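Local coordinates for mercuric reductase (Metallosphaera sedula, PDB 4YWO), which probably reduces mercuric ion to elemental mercury with NADPH, as a homodimeric FAD-dependent enzyme of the pyridine nucleotide-disulfide oxidoreductase family, at residues Ala26-Ala34 with Tyr104-Val113; Arg63-Tyr71 with Tyr83-Glu91. All coordinates share one frame; numbering follows the deposited sequence.

Contact 1: Ala26-Ala34 with Tyr104-Val113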
ATOM      1  N   ALA A  26      -8.972 -23.429  -0.495  1.00 15.55           N
ATOM      2  CA  ALA A  26      -9.057 -24.123   0.791  1.00 14.28           C
ATOM      3  C   ALA A  26      -8.440 -25.534   0.718  1.00 14.19           C
ATOM      4  O   ALA A  26      -7.740 -25.971   1.640  1.00 16.02           O
ATOM      5  CB  ALA A  26     -10.456 -24.127   1.329  1.00 15.14           C
ATOM      6  N   GLY A  27      -8.813 -26.308  -0.331  1.00 14.56           N
ATOM      7  CA  GLY A  27      -8.364 -27.648  -0.435  1.00 14.09           C
ATOM      8  C   GLY A  27      -6.864 -27.771  -0.663  1.00 15.83           C
ATOM      9  O   GLY A  27      -6.199 -28.639  -0.075  1.00 17.06           O
ATOM     10  N   PHE A  28      -6.356 -26.840  -1.459  1.00 16.70           N
ATOM     11  CA  PHE A  28      -4.892 -26.798  -1.583  1.00 17.67           C
ATOM     12  C   PHE A  28      -4.140 -26.478  -0.321  1.00 17.33           C
ATOM     13  O   PHE A  28      -3.078 -27.135  -0.045  1.00 20.02           O
ATOM     14  CB  PHE A  28      -4.408 -25.831  -2.716  1.00 18.88           C
ATOM     15  CG  PHE A  28      -4.174 -26.535  -4.003  1.00 19.92           C
ATOM     16  CD1 PHE A  28      -5.229 -26.837  -4.854  1.00 21.27           C
ATOM     17  CD2 PHE A  28      -2.914 -26.968  -4.383  1.00 24.85           C
ATOM     18  CE1 PHE A  28      -5.051 -27.500  -6.048  1.00 20.15           C
ATOM     19  CE2 PHE A  28      -2.729 -27.657  -5.553  1.00 23.21           C
ATOM     20  CZ  PHE A  28      -3.765 -27.927  -6.413  1.00 22.63           C
ATOM     21  N   ALA A  29      -4.623 -25.528   0.438  1.00 16.06           N
ATOM     22  CA  ALA A  29      -4.046 -25.180   1.698  1.00 17.56           C
ATOM     23  C   ALA A  29      -4.086 -26.377   2.641  1.00 19.62           C
ATOM     24  O   ALA A  29      -3.076 -26.682   3.305  1.00 20.71           O
ATOM     25  CB  ALA A  29      -4.723 -24.005   2.255  1.00 17.52           C
ATOM     26  N   ALA A  30      -5.219 -27.141   2.624  1.00 17.10           N
ATOM     27  CA  ALA A  30      -5.297 -28.336   3.427  1.00 16.27           C
ATOM     28  C   ALA A  30      -4.294 -29.358   2.987  1.00 15.77           C
ATOM     29  O   ALA A  30      -3.725 -30.034   3.851  1.00 18.47           O
ATOM     30  CB  ALA A  30      -6.743 -28.894   3.348  1.00 17.07           C
ATOM     31  N   MET A  31      -4.080 -29.552   1.705  1.00 15.24           N
ATOM     32  CA  MET A  31      -3.187 -30.538   1.185  1.00 19.23           C
ATOM     33  C   MET A  31      -1.769 -30.234   1.665  1.00 21.51           C
ATOM     34  O   MET A  31      -0.981 -31.153   2.048  1.00 23.54           O
ATOM     35  CB  MET A  31      -3.203 -30.599  -0.282  1.00 20.73           C
ATOM     36  CG  MET A  31      -2.227 -31.623  -0.834  1.00 26.27           C
ATOM     37  SD  MET A  31      -1.783 -31.270  -2.529  1.00 37.02           S
ATOM     38  CE  MET A  31      -1.123 -29.611  -2.669  1.00 28.96           C
ATOM     39  N   ILE A  32      -1.461 -28.975   1.610  1.00 22.35           N
ATOM     40  CA  ILE A  32      -0.080 -28.534   1.967  1.00 22.46           C
ATOM     41  C   ILE A  32       0.158 -28.732   3.454  1.00 23.09           C
ATOM     42  O   ILE A  32       1.188 -29.341   3.836  1.00 25.97           O
ATOM     43  CB  ILE A  32       0.169 -27.101   1.540  1.00 23.62           C
ATOM     44  CG1 ILE A  32       0.138 -27.069   0.050  1.00 24.08           C
ATOM     45  CG2 ILE A  32       1.520 -26.604   2.185  1.00 26.50           C
ATOM     46  CD1 ILE A  32       0.179 -25.661  -0.499  1.00 27.14           C
ATOM     47  N   LYS A  33      -0.774 -28.291   4.273  1.00 21.25           N
ATOM     48  CA  LYS A  33      -0.720 -28.495   5.675  1.00 21.61           C
ATOM     49  C   LYS A  33      -0.623 -29.944   6.043  1.00 22.61           C
ATOM     50  O   LYS A  33       0.078 -30.286   6.994  1.00 25.62           O
ATOM     51  CB  LYS A  33      -1.852 -27.892   6.386  1.00 22.07           C
ATOM     52  CG  LYS A  33      -1.813 -28.017   7.878  1.00 23.48           C
ATOM     53  CD  LYS A  33      -0.515 -27.354   8.366  1.00 31.23           C
ATOM     54  CE  LYS A  33      -0.790 -26.635   9.679  1.00 41.71           C
ATOM     55  NZ  LYS A  33       0.229 -25.593  10.054  1.00 46.03           N
ATOM     56  N   ALA A  34      -1.383 -30.784   5.362  1.00 22.25           N
ATOM     57  CA  ALA A  34      -1.318 -32.207   5.674  1.00 22.71           C
ATOM     58  C   ALA A  34       0.129 -32.778   5.446  1.00 25.80           C
ATOM     59  O   ALA A  34       0.648 -33.509   6.333  1.00 27.53           O
ATOM     60  CB  ALA A  34      -2.337 -32.961   4.805  1.00 22.80           C
ATOM     61  N   TYR A 104      -0.559 -24.203  -8.699  1.00 24.36           N
ATOM     62  CA  TYR A 104      -1.423 -25.343  -8.375  1.00 24.81           C
ATOM     63  C   TYR A 104      -0.970 -26.647  -9.017  1.00 23.62           C
ATOM     64  O   TYR A 104      -0.584 -27.524  -8.292  1.00 25.14           O
ATOM     65  CB  TYR A 104      -2.882 -25.056  -8.775  1.00 24.99           C
ATOM     66  CG  TYR A 104      -3.419 -23.832  -8.032  1.00 25.70           C
ATOM     67  CD1 TYR A 104      -3.910 -23.951  -6.725  1.00 25.46           C
ATOM     68  CD2 TYR A 104      -3.400 -22.602  -8.615  1.00 26.23           C
ATOM     69  CE1 TYR A 104      -4.379 -22.896  -6.054  1.00 26.93           C
ATOM     70  CE2 TYR A 104      -3.905 -21.513  -7.942  1.00 29.91           C
ATOM     71  CZ  TYR A 104      -4.394 -21.656  -6.690  1.00 27.45           C
ATOM     72  OH  TYR A 104      -4.876 -20.543  -5.959  1.00 32.80           O
ATOM     73  N   GLU A 105      -0.946 -26.754 -10.354  1.00 24.87           N
ATOM     74  CA  GLU A 105      -0.609 -28.026 -10.969  1.00 25.29           C
ATOM     75  C   GLU A 105       0.794 -28.462 -10.580  1.00 30.29           C
ATOM     76  O   GLU A 105       1.055 -29.670 -10.304  1.00 28.95           O
ATOM     77  CB  GLU A 105      -0.742 -27.951 -12.495  1.00 26.44           C
ATOM     78  CG  GLU A 105      -2.204 -27.789 -12.954  1.00 30.62           C
ATOM     79  CD  GLU A 105      -2.489 -27.235 -14.391  1.00 37.45           C
ATOM     80  OE1 GLU A 105      -1.591 -26.743 -15.082  1.00 40.05           O
ATOM     81  OE2 GLU A 105      -3.676 -27.285 -14.805  1.00 42.19           O
ATOM     82  N   ASP A 106       1.739 -27.543 -10.520  1.00 29.65           N
ATOM     83  CA  ASP A 106       3.097 -27.973 -10.200  1.00 34.23           C
ATOM     84  C   ASP A 106       3.188 -28.469  -8.754  1.00 36.05           C
ATOM     85  O   ASP A 106       4.076 -29.238  -8.415  1.00 32.57           O
ATOM     86  CB  ASP A 106       4.124 -26.845 -10.394  1.00 34.26           C
ATOM     87  CG  ASP A 106       4.476 -26.583 -11.893  1.00 38.55           C
ATOM     88  OD1 ASP A 106       4.119 -27.340 -12.818  1.00 36.91           O
ATOM     89  OD2 ASP A 106       5.102 -25.531 -12.112  1.00 46.65           O
ATOM     90  N   LEU A 107       2.311 -27.974  -7.884  1.00 30.17           N
ATOM     91  CA  LEU A 107       2.321 -28.410  -6.480  1.00 30.75           C
ATOM     92  C   LEU A 107       1.863 -29.866  -6.278  1.00 30.86           C
ATOM     93  O   LEU A 107       2.199 -30.471  -5.244  1.00 35.14           O
ATOM     94  CB  LEU A 107       1.510 -27.481  -5.617  1.00 35.01           C
ATOM     95  CG  LEU A 107       1.988 -26.036  -5.605  1.00 39.63           C
ATOM     96  CD1 LEU A 107       1.365 -25.352  -4.384  1.00 37.94           C
ATOM     97  CD2 LEU A 107       3.489 -25.980  -5.637  1.00 45.51           C
ATOM     98  N   LEU A 108       1.082 -30.374  -7.208  1.00 30.16           N
ATOM     99  CA  LEU A 108       0.617 -31.724  -7.181  1.00 32.67           C
ATOM    100  C   LEU A 108       1.756 -32.658  -7.475  1.00 40.96           C
ATOM    101  O   LEU A 108       1.674 -33.794  -7.037  1.00 41.27           O
ATOM    102  CB  LEU A 108      -0.508 -31.976  -8.170  1.00 30.14           C
ATOM    103  CG  LEU A 108      -1.749 -31.150  -7.807  1.00 34.54           C
ATOM    104  CD1 LEU A 108      -2.772 -31.227  -8.922  1.00 35.75           C
ATOM    105  CD2 LEU A 108      -2.402 -31.578  -6.491  1.00 33.41           C
ATOM    106  N   SER A 109       2.804 -32.188  -8.170  1.00 36.44           N
ATOM    107  CA  SER A 109       4.071 -32.979  -8.311  1.00 39.56           C
ATOM    108  C   SER A 109       4.986 -32.840  -7.125  1.00 36.21           C
ATOM    109  O   SER A 109       5.602 -33.784  -6.745  1.00 49.66           O
ATOM    110  CB  SER A 109       4.910 -32.547  -9.515  1.00 44.71           C
ATOM    111  OG  SER A 109       4.137 -32.491 -10.665  1.00 49.60           O
ATOM    112  N   TYR A 110       5.091 -31.650  -6.567  1.00 34.56           N
ATOM    113  CA  TYR A 110       5.957 -31.392  -5.458  1.00 35.12           C
ATOM    114  C   TYR A 110       5.487 -32.010  -4.130  1.00 39.37           C
ATOM    115  O   TYR A 110       6.262 -32.529  -3.372  1.00 40.27           O
ATOM    116  CB  TYR A 110       6.178 -29.883  -5.298  1.00 38.15           C
ATOM    117  CG  TYR A 110       7.128 -29.673  -4.192  1.00 48.72           C
ATOM    118  CD1 TYR A 110       8.448 -30.138  -4.310  1.00 50.51           C
ATOM    119  CD2 TYR A 110       6.723 -29.114  -2.996  1.00 47.12           C
ATOM    120  CE1 TYR A 110       9.316 -30.023  -3.259  1.00 55.01           C
ATOM    121  CE2 TYR A 110       7.595 -28.980  -1.943  1.00 55.40           C
ATOM    122  CZ  TYR A 110       8.888 -29.445  -2.093  1.00 53.99           C
ATOM    123  OH  TYR A 110       9.742 -29.320  -1.061  1.00 59.17           O
ATOM    124  N   TYR A 111       4.199 -31.943  -3.838  1.00 33.11           N
ATOM    125  CA  TYR A 111       3.717 -32.440  -2.569  1.00 31.29           C
ATOM    126  C   TYR A 111       3.232 -33.861  -2.788  1.00 25.71           C
ATOM    127  O   TYR A 111       3.082 -34.332  -3.898  1.00 33.87           O
ATOM    128  CB  TYR A 111       2.599 -31.552  -2.036  1.00 30.99           C
ATOM    129  CG  TYR A 111       3.051 -30.261  -1.522  1.00 33.08           C
ATOM    130  CD1 TYR A 111       3.616 -30.161  -0.251  1.00 28.21           C
ATOM    131  CD2 TYR A 111       2.994 -29.137  -2.296  1.00 32.27           C
ATOM    132  CE1 TYR A 111       4.033 -29.000   0.239  1.00 32.53           C
ATOM    133  CE2 TYR A 111       3.429 -27.928  -1.803  1.00 31.63           C
ATOM    134  CZ  TYR A 111       3.970 -27.877  -0.563  1.00 28.23           C
ATOM    135  OH  TYR A 111       4.410 -26.755  -0.022  1.00 35.16           O
ATOM    136  N   ASP A 112       2.993 -34.582  -1.687  1.00 28.51           N
ATOM    137  CA  ASP A 112       2.621 -35.983  -1.767  1.00 29.00           C
ATOM    138  C   ASP A 112       1.017 -36.059  -1.568  1.00 25.26           C
ATOM    139  O   ASP A 112       0.527 -35.612  -0.583  1.00 28.20           O
ATOM    140  CB  ASP A 112       3.322 -36.691  -0.588  1.00 37.10           C
ATOM    141  CG  ASP A 112       3.259 -38.176  -0.666  1.00 43.33           C
ATOM    142  OD1 ASP A 112       3.178 -38.744  -1.777  1.00 54.12           O
ATOM    143  OD2 ASP A 112       3.300 -38.803   0.422  1.00 57.55           O
ATOM    144  N   VAL A 113       0.338 -36.689  -2.468  1.00 25.95           N
ATOM    145  CA  VAL A 113      -1.154 -36.623  -2.517  1.00 27.64           C
ATOM    146  C   VAL A 113      -1.699 -37.675  -3.426  1.00 26.73           C
ATOM    147  O   VAL A 113      -1.118 -37.988  -4.440  1.00 30.51           O
ATOM    148  CB  VAL A 113      -1.584 -35.209  -3.001  1.00 27.57           C
ATOM    149  CG1 VAL A 113      -0.979 -34.851  -4.340  1.00 30.10           C
ATOM    150  CG2 VAL A 113      -3.121 -35.113  -3.197  1.00 26.34           C
TER
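Phe28, Met31 and Ile32 of helix 25-36 pack against Tyr104, Leu107, Leu108, Tyr111 and Val113 in an apolar helix-to-helix contact within the FAD-binding domain. The two helical segments run nearly parallel, at 23°, with axes 11.4 Å apart, a gap bridged by large side chains. Phe28 and Tyr104 form a T-shaped pair. The Tyr104 edge points into the Phe28 face, with centroids 5.0 Å apart and planes at 83°. Tyr104 CD1 sits over the centre of the Phe28 ring. The far rim of that ring reaches Leu108, with Phe28 CZ 3.9 Å from Leu108 CD2. Strand 16-21 turns into helix 25-36, and Gly27 lies in the helix's first turn, consistent with a Rossmann-type GxGxxG motif; Ala26 N donates a hydrogen bond to FAD O1P. Further along, Met31 leaves the helix with CG anti to the backbone N (chi1 179°). This puts its sulfur against both Leu108 and Val113, with Met31 SD 4.0 Å from Val113 CB. A bend at chi3 turns CE toward Tyr111. Ile32 lies across one face of Tyr111 in a CH-pi contact, its CG1 4.1 Å from the ring centroid. The opposite face of Tyr111 is taken by Tyr110. Leu108 and Val113 also touch Leu43 of strand 42-45.

Contact 2: Arg63-Tyr71 with Tyr83-Glu91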
ATOM      1  N   ARG A  63      -7.020  -8.896 -13.484  1.00 13.98           N
ATOM      2  CA  ARG A  63      -6.314  -8.600 -14.713  1.00 13.54           C
ATOM      3  C   ARG A  63      -7.137  -7.703 -15.602  1.00 14.16           C
ATOM      4  O   ARG A  63      -6.620  -6.727 -16.181  1.00 14.44           O
ATOM      5  CB  ARG A  63      -5.910  -9.887 -15.438  1.00 15.52           C
ATOM      6  CG  ARG A  63      -5.307  -9.665 -16.822  1.00 15.24           C
ATOM      7  CD  ARG A  63      -3.937  -8.944 -16.691  1.00 16.46           C
ATOM      8  NE  ARG A  63      -3.261  -9.032 -17.949  1.00 22.78           N
ATOM      9  CZ  ARG A  63      -2.068  -8.525 -18.155  1.00 32.13           C
ATOM     10  NH1 ARG A  63      -1.403  -7.908 -17.191  1.00 33.55           N
ATOM     11  NH2 ARG A  63      -1.571  -8.583 -19.400  1.00 32.80           N
ATOM     12  N   MET A  64      -8.427  -8.028 -15.774  1.00 13.10           N
ATOM     13  CA  MET A  64      -9.218  -7.198 -16.678  1.00 15.48           C
ATOM     14  C   MET A  64      -9.449  -5.779 -16.106  1.00 16.02           C
ATOM     15  O   MET A  64      -9.474  -4.778 -16.835  1.00 15.01           O
ATOM     16  CB  MET A  64     -10.549  -7.800 -16.956  1.00 16.35           C
ATOM     17  CG  MET A  64     -10.503  -9.107 -17.709  1.00 17.70           C
ATOM     18  SD  MET A  64      -9.397  -9.082 -19.164  1.00 20.85           S
ATOM     19  CE  MET A  64      -9.979  -7.790 -20.097  1.00 19.93           C
ATOM     20  N   LEU A  65      -9.510  -5.630 -14.782  1.00 13.24           N
ATOM     21  CA  LEU A  65      -9.635  -4.293 -14.209  1.00 13.01           C
ATOM     22  C   LEU A  65      -8.363  -3.508 -14.378  1.00 13.01           C
ATOM     23  O   LEU A  65      -8.449  -2.284 -14.584  1.00 14.64           O
ATOM     24  CB  LEU A  65      -9.962  -4.365 -12.653  1.00 13.30           C
ATOM     25  CG  LEU A  65     -11.410  -4.774 -12.366  1.00 15.09           C
ATOM     26  CD1 LEU A  65     -11.504  -5.257 -10.937  1.00 16.11           C
ATOM     27  CD2 LEU A  65     -12.283  -3.587 -12.547  1.00 18.83           C
ATOM     28  N   TYR A  66      -7.205  -4.163 -14.369  1.00 12.25           N
ATOM     29  CA  TYR A  66      -5.878  -3.514 -14.617  1.00 12.81           C
ATOM     30  C   TYR A  66      -5.841  -2.970 -16.047  1.00 13.69           C
ATOM     31  O   TYR A  66      -5.515  -1.786 -16.282  1.00 14.28           O
ATOM     32  CB  TYR A  66      -4.751  -4.455 -14.309  1.00 15.51           C
ATOM     33  CG  TYR A  66      -3.427  -3.965 -14.855  1.00 14.20           C
ATOM     34  CD1 TYR A  66      -2.784  -2.962 -14.230  1.00 16.58           C
ATOM     35  CD2 TYR A  66      -2.865  -4.540 -16.000  1.00 15.56           C
ATOM     36  CE1 TYR A  66      -1.572  -2.528 -14.753  1.00 16.86           C
ATOM     37  CE2 TYR A  66      -1.670  -4.101 -16.514  1.00 16.10           C
ATOM     38  CZ  TYR A  66      -1.093  -3.062 -15.919  1.00 17.35           C
ATOM     39  OH  TYR A  66       0.147  -2.669 -16.495  1.00 21.57           O
ATOM     40  N   ILE A  67      -6.226  -3.842 -16.961  1.00 13.07           N
ATOM     41  CA  ILE A  67      -6.264  -3.437 -18.415  1.00 14.56           C
ATOM     42  C   ILE A  67      -7.214  -2.287 -18.580  1.00 14.78           C
ATOM     43  O   ILE A  67      -6.877  -1.266 -19.250  1.00 15.80           O
ATOM     44  CB  ILE A  67      -6.733  -4.601 -19.269  1.00 16.69           C
ATOM     45  CG1 ILE A  67      -5.625  -5.597 -19.274  1.00 19.08           C
ATOM     46  CG2 ILE A  67      -6.894  -4.092 -20.722  1.00 17.94           C
ATOM     47  CD1 ILE A  67      -6.009  -6.832 -19.930  1.00 26.31           C
ATOM     48  N   ALA A  68      -8.391  -2.335 -17.971  1.00 14.34           N
ATOM     49  CA  ALA A  68      -9.346  -1.265 -18.020  1.00 14.54           C
ATOM     50  C   ALA A  68      -8.721   0.091 -17.513  1.00 13.84           C
ATOM     51  O   ALA A  68      -8.982   1.163 -18.065  1.00 15.52           O
ATOM     52  CB  ALA A  68     -10.613  -1.543 -17.348  1.00 15.74           C
ATOM     53  N   GLU A  69      -8.084   0.007 -16.373  1.00 13.37           N
ATOM     54  CA  GLU A  69      -7.457   1.134 -15.751  1.00 14.93           C
ATOM     55  C   GLU A  69      -6.370   1.789 -16.614  1.00 15.79           C
ATOM     56  O   GLU A  69      -6.315   3.028 -16.707  1.00 15.28           O
ATOM     57  CB  GLU A  69      -6.890   0.752 -14.368  1.00 17.17           C
ATOM     58  CG  GLU A  69      -6.077   1.866 -13.739  1.00 22.84           C
ATOM     59  CD  GLU A  69      -4.514   1.814 -13.948  1.00 35.00           C
ATOM     60  OE1 GLU A  69      -3.890   0.706 -13.800  1.00 36.59           O
ATOM     61  OE2 GLU A  69      -3.885   2.942 -14.183  1.00 37.81           O
ATOM     62  N   ILE A  70      -5.482   1.040 -17.180  1.00 13.41           N
ATOM     63  CA  ILE A  70      -4.350   1.666 -17.911  1.00 14.92           C
ATOM     64  C   ILE A  70      -4.869   2.327 -19.192  1.00 16.08           C
ATOM     65  O   ILE A  70      -4.404   3.366 -19.579  1.00 14.65           O
ATOM     66  CB  ILE A  70      -3.186   0.723 -18.198  1.00 14.67           C
ATOM     67  CG1 ILE A  70      -3.566  -0.455 -19.082  1.00 15.30           C
ATOM     68  CG2 ILE A  70      -2.603   0.208 -16.875  1.00 15.20           C
ATOM     69  CD1 ILE A  70      -2.462  -1.417 -19.391  1.00 16.87           C
ATOM     70  N   TYR A  71      -5.888   1.728 -19.795  1.00 13.82           N
ATOM     71  CA  TYR A  71      -6.468   2.389 -20.989  1.00 14.29           C
ATOM     72  C   TYR A  71      -7.212   3.617 -20.612  1.00 14.62           C
ATOM     73  O   TYR A  71      -7.182   4.642 -21.419  1.00 14.83           O
ATOM     74  CB  TYR A  71      -7.377   1.426 -21.843  1.00 14.24           C
ATOM     75  CG  TYR A  71      -6.635   0.553 -22.762  1.00 13.89           C
ATOM     76  CD1 TYR A  71      -5.981  -0.587 -22.344  1.00 15.40           C
ATOM     77  CD2 TYR A  71      -6.585   0.824 -24.143  1.00 16.37           C
ATOM     78  CE1 TYR A  71      -5.231  -1.380 -23.192  1.00 15.89           C
ATOM     79  CE2 TYR A  71      -5.857   0.011 -24.975  1.00 15.95           C
ATOM     80  CZ  TYR A  71      -5.188  -1.038 -24.578  1.00 18.12           C
ATOM     81  OH  TYR A  71      -4.431  -1.862 -25.396  1.00 21.23           O
ATOM     82  N   TYR A  83      -9.797   2.340 -26.285  1.00 20.73           N
ATOM     83  CA  TYR A  83     -10.344   1.333 -25.336  1.00 21.15           C
ATOM     84  C   TYR A  83      -9.594   0.004 -25.485  1.00 18.31           C
ATOM     85  O   TYR A  83      -9.015  -0.337 -26.504  1.00 21.21           O
ATOM     86  CB  TYR A  83     -11.853   1.197 -25.562  1.00 22.43           C
ATOM     87  CG  TYR A  83     -12.604   2.427 -25.162  1.00 22.26           C
ATOM     88  CD1 TYR A  83     -12.785   3.468 -26.080  1.00 30.84           C
ATOM     89  CD2 TYR A  83     -13.123   2.569 -23.930  1.00 22.93           C
ATOM     90  CE1 TYR A  83     -13.445   4.610 -25.723  1.00 29.57           C
ATOM     91  CE2 TYR A  83     -13.810   3.731 -23.569  1.00 26.63           C
ATOM     92  CZ  TYR A  83     -13.937   4.729 -24.482  1.00 29.61           C
ATOM     93  OH  TYR A  83     -14.636   5.827 -24.077  1.00 36.66           O
ATOM     94  N   PRO A  84      -9.650  -0.823 -24.438  1.00 18.68           N
ATOM     95  CA  PRO A  84      -8.968  -2.061 -24.530  1.00 21.86           C
ATOM     96  C   PRO A  84      -9.538  -2.978 -25.679  1.00 19.81           C
ATOM     97  O   PRO A  84     -10.755  -2.997 -25.797  1.00 21.73           O
ATOM     98  CB  PRO A  84      -9.301  -2.714 -23.223  1.00 21.28           C
ATOM     99  CG  PRO A  84      -9.584  -1.619 -22.287  1.00 20.65           C
ATOM    100  CD  PRO A  84     -10.249  -0.569 -23.122  1.00 19.66           C
ATOM    101  N   PRO A  85      -8.674  -3.663 -26.377  1.00 20.39           N
ATOM    102  CA  PRO A  85      -9.199  -4.466 -27.504  1.00 23.75           C
ATOM    103  C   PRO A  85     -10.031  -5.683 -26.910  1.00 24.79           C
ATOM    104  O   PRO A  85      -9.764  -6.172 -25.827  1.00 21.18           O
ATOM    105  CB  PRO A  85      -7.943  -4.928 -28.193  1.00 25.61           C
ATOM    106  CG  PRO A  85      -6.855  -4.889 -27.180  1.00 28.81           C
ATOM    107  CD  PRO A  85      -7.212  -3.727 -26.293  1.00 25.10           C
ATOM    108  N   PHE A  86     -11.023  -6.142 -27.657  1.00 24.55           N
ATOM    109  CA  PHE A  86     -11.802  -7.283 -27.234  1.00 26.42           C
ATOM    110  C   PHE A  86     -10.902  -8.478 -27.009  1.00 22.90           C
ATOM    111  O   PHE A  86     -11.171  -9.302 -26.092  1.00 21.46           O
ATOM    112  CB  PHE A  86     -12.901  -7.553 -28.279  1.00 26.06           C
ATOM    113  CG  PHE A  86     -13.740  -8.822 -27.969  1.00 25.88           C
ATOM    114  CD1 PHE A  86     -14.666  -8.821 -26.978  1.00 26.57           C
ATOM    115  CD2 PHE A  86     -13.486 -10.012 -28.638  1.00 30.46           C
ATOM    116  CE1 PHE A  86     -15.406  -9.941 -26.687  1.00 27.94           C
ATOM    117  CE2 PHE A  86     -14.218 -11.154 -28.365  1.00 31.07           C
ATOM    118  CZ  PHE A  86     -15.194 -11.110 -27.381  1.00 30.75           C
ATOM    119  N   SER A  87      -9.800  -8.615 -27.729  1.00 23.42           N
ATOM    120  CA  SER A  87      -8.809  -9.654 -27.586  1.00 25.81           C
ATOM    121  C   SER A  87      -8.139  -9.720 -26.210  1.00 24.80           C
ATOM    122  O   SER A  87      -7.489 -10.688 -25.881  1.00 27.23           O
ATOM    123  CB  SER A  87      -7.707  -9.542 -28.671  1.00 30.06           C
ATOM    124  OG  SER A  87      -6.951  -8.359 -28.517  1.00 29.37           O
ATOM    125  N   SER A  88      -8.208  -8.613 -25.444  1.00 21.45           N
ATOM    126  CA  SER A  88      -7.579  -8.636 -24.124  0.50 20.62           C
ATOM    127  C   SER A  88      -8.222  -9.684 -23.209  1.00 21.13           C
ATOM    128  O   SER A  88      -7.567 -10.138 -22.296  1.00 21.99           O
ATOM    129  CB  SER A  88      -7.579  -7.237 -23.489  0.50 19.13           C
ATOM    130  OG  SER A  88      -8.933  -6.808 -23.360  0.50 19.37           O
ATOM    131  N   PHE A  89      -9.461 -10.046 -23.460  1.00 20.41           N
ATOM    132  CA  PHE A  89     -10.093 -11.168 -22.634  1.00 22.99           C
ATOM    133  C   PHE A  89      -9.441 -12.505 -22.927  1.00 25.47           C
ATOM    134  O   PHE A  89      -9.052 -13.297 -22.018  1.00 25.66           O
ATOM    135  CB  PHE A  89     -11.581 -11.259 -22.837  1.00 22.30           C
ATOM    136  CG  PHE A  89     -12.406 -10.164 -22.214  1.00 22.10           C
ATOM    137  CD1 PHE A  89     -12.795 -10.237 -20.875  1.00 19.57           C
ATOM    138  CD2 PHE A  89     -12.843  -9.059 -22.952  1.00 22.16           C
ATOM    139  CE1 PHE A  89     -13.601  -9.210 -20.319  1.00 21.32           C
ATOM    140  CE2 PHE A  89     -13.623  -8.061 -22.398  1.00 24.40           C
ATOM    141  CZ  PHE A  89     -13.980  -8.124 -21.051  1.00 22.07           C
ATOM    142  N   GLN A  90      -9.172 -12.729 -24.222  1.00 25.86           N
ATOM    143  CA  GLN A  90      -8.423 -13.921 -24.588  1.00 32.07           C
ATOM    144  C   GLN A  90      -6.935 -13.893 -24.190  1.00 29.67           C
ATOM    145  O   GLN A  90      -6.432 -14.876 -23.724  1.00 32.94           O
ATOM    146  CB  GLN A  90      -8.619 -14.220 -26.106  1.00 36.86           C
ATOM    147  CG  GLN A  90      -8.097 -15.588 -26.538  1.00 52.21           C
ATOM    148  CD  GLN A  90      -6.732 -15.534 -27.186  1.00 59.39           C
ATOM    149  OE1 GLN A  90      -6.516 -14.784 -28.137  1.00 72.16           O
ATOM    150  NE2 GLN A  90      -5.805 -16.355 -26.696  1.00 64.58           N
ATOM    151  N   GLU A  91      -6.224 -12.767 -24.242  1.00 29.91           N
ATOM    152  CA  GLU A  91      -4.864 -12.667 -23.766  1.00 32.11           C
ATOM    153  C   GLU A  91      -4.668 -13.074 -22.307  1.00 34.74           C
ATOM    154  O   GLU A  91      -3.656 -13.636 -21.944  1.00 36.89           O
ATOM    155  CB  GLU A  91      -4.288 -11.242 -23.973  1.00 43.30           C
ATOM    156  CG  GLU A  91      -3.076 -10.950 -23.033  1.00 50.06           C
ATOM    157  CD  GLU A  91      -2.615  -9.481 -22.879  1.00 59.38           C
ATOM    158  OE1 GLU A  91      -3.435  -8.530 -22.615  1.00 48.67           O
ATOM    159  OE2 GLU A  91      -1.368  -9.281 -22.958  1.00 61.90           O
TER
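Tyr71 lays one ring face over Pro84. The CA of Pro84 stands 3.6 Å from the Tyr71 ring centroid and only 6° off the ring normal, a well-centred CH-pi contact. Pro85 meets the outer end of the same side chain, its CD 3.5 Å from Tyr71 OH. One turn back on helix 58-78, Ile67 CG2 packs on Pro84 CB at 3.7 Å. Met64 reaches the start of helix 87-110. Bends at chi2 and chi3 fold its chain so that CE sits over the centre of the Phe89 ring, 3.8 Å from the centroid. The sulfur lies obliquely to that ring, in a Met-aromatic contact. At the turn into the helix, Ser88 N bonds back to Pro85 O; Ser88 OG does so too in one of its two conformers. The two consecutive helices run roughly antiparallel, their segments at 138°. Farther from the connecting loop, Arg63 NH2 and Glu91 OE2 make a long salt bridge of 3.6 Å. Arg63 NH1 instead bonds Ile383 O and Asn385 OD1 of the second subunit. With no hydrogen bond across the two segments and only a long ion pair, cohesion here probably comes mostly from apolar and CH-pi contacts, while Arg63 also ties the helix to the dimer partner.

Overall arrangement
Helix 87-110 serves both contacts. Its first turns pack on helix 58-78 in contact 2, and its last turns pack on helix 25-36 in contact 1. The centres are 32 Å apart and the nearest atoms about 14 Å, so the two do not touch. In sequence, contact 2 is nested inside the loop that contact 1 closes. Contact 1 includes Ala26 of the FAD binding site, and the Tyr104 side chain is about 7 Å from the bound FAD. The side chain of Met64, in contact 2, is about 10 Å from a bound FAD. Helix 58-78 of contact 2 starts at Cys58, which forms the disulfide with Cys53. Contact 2 also reaches the second subunit, which does not touch the segments of contact 1.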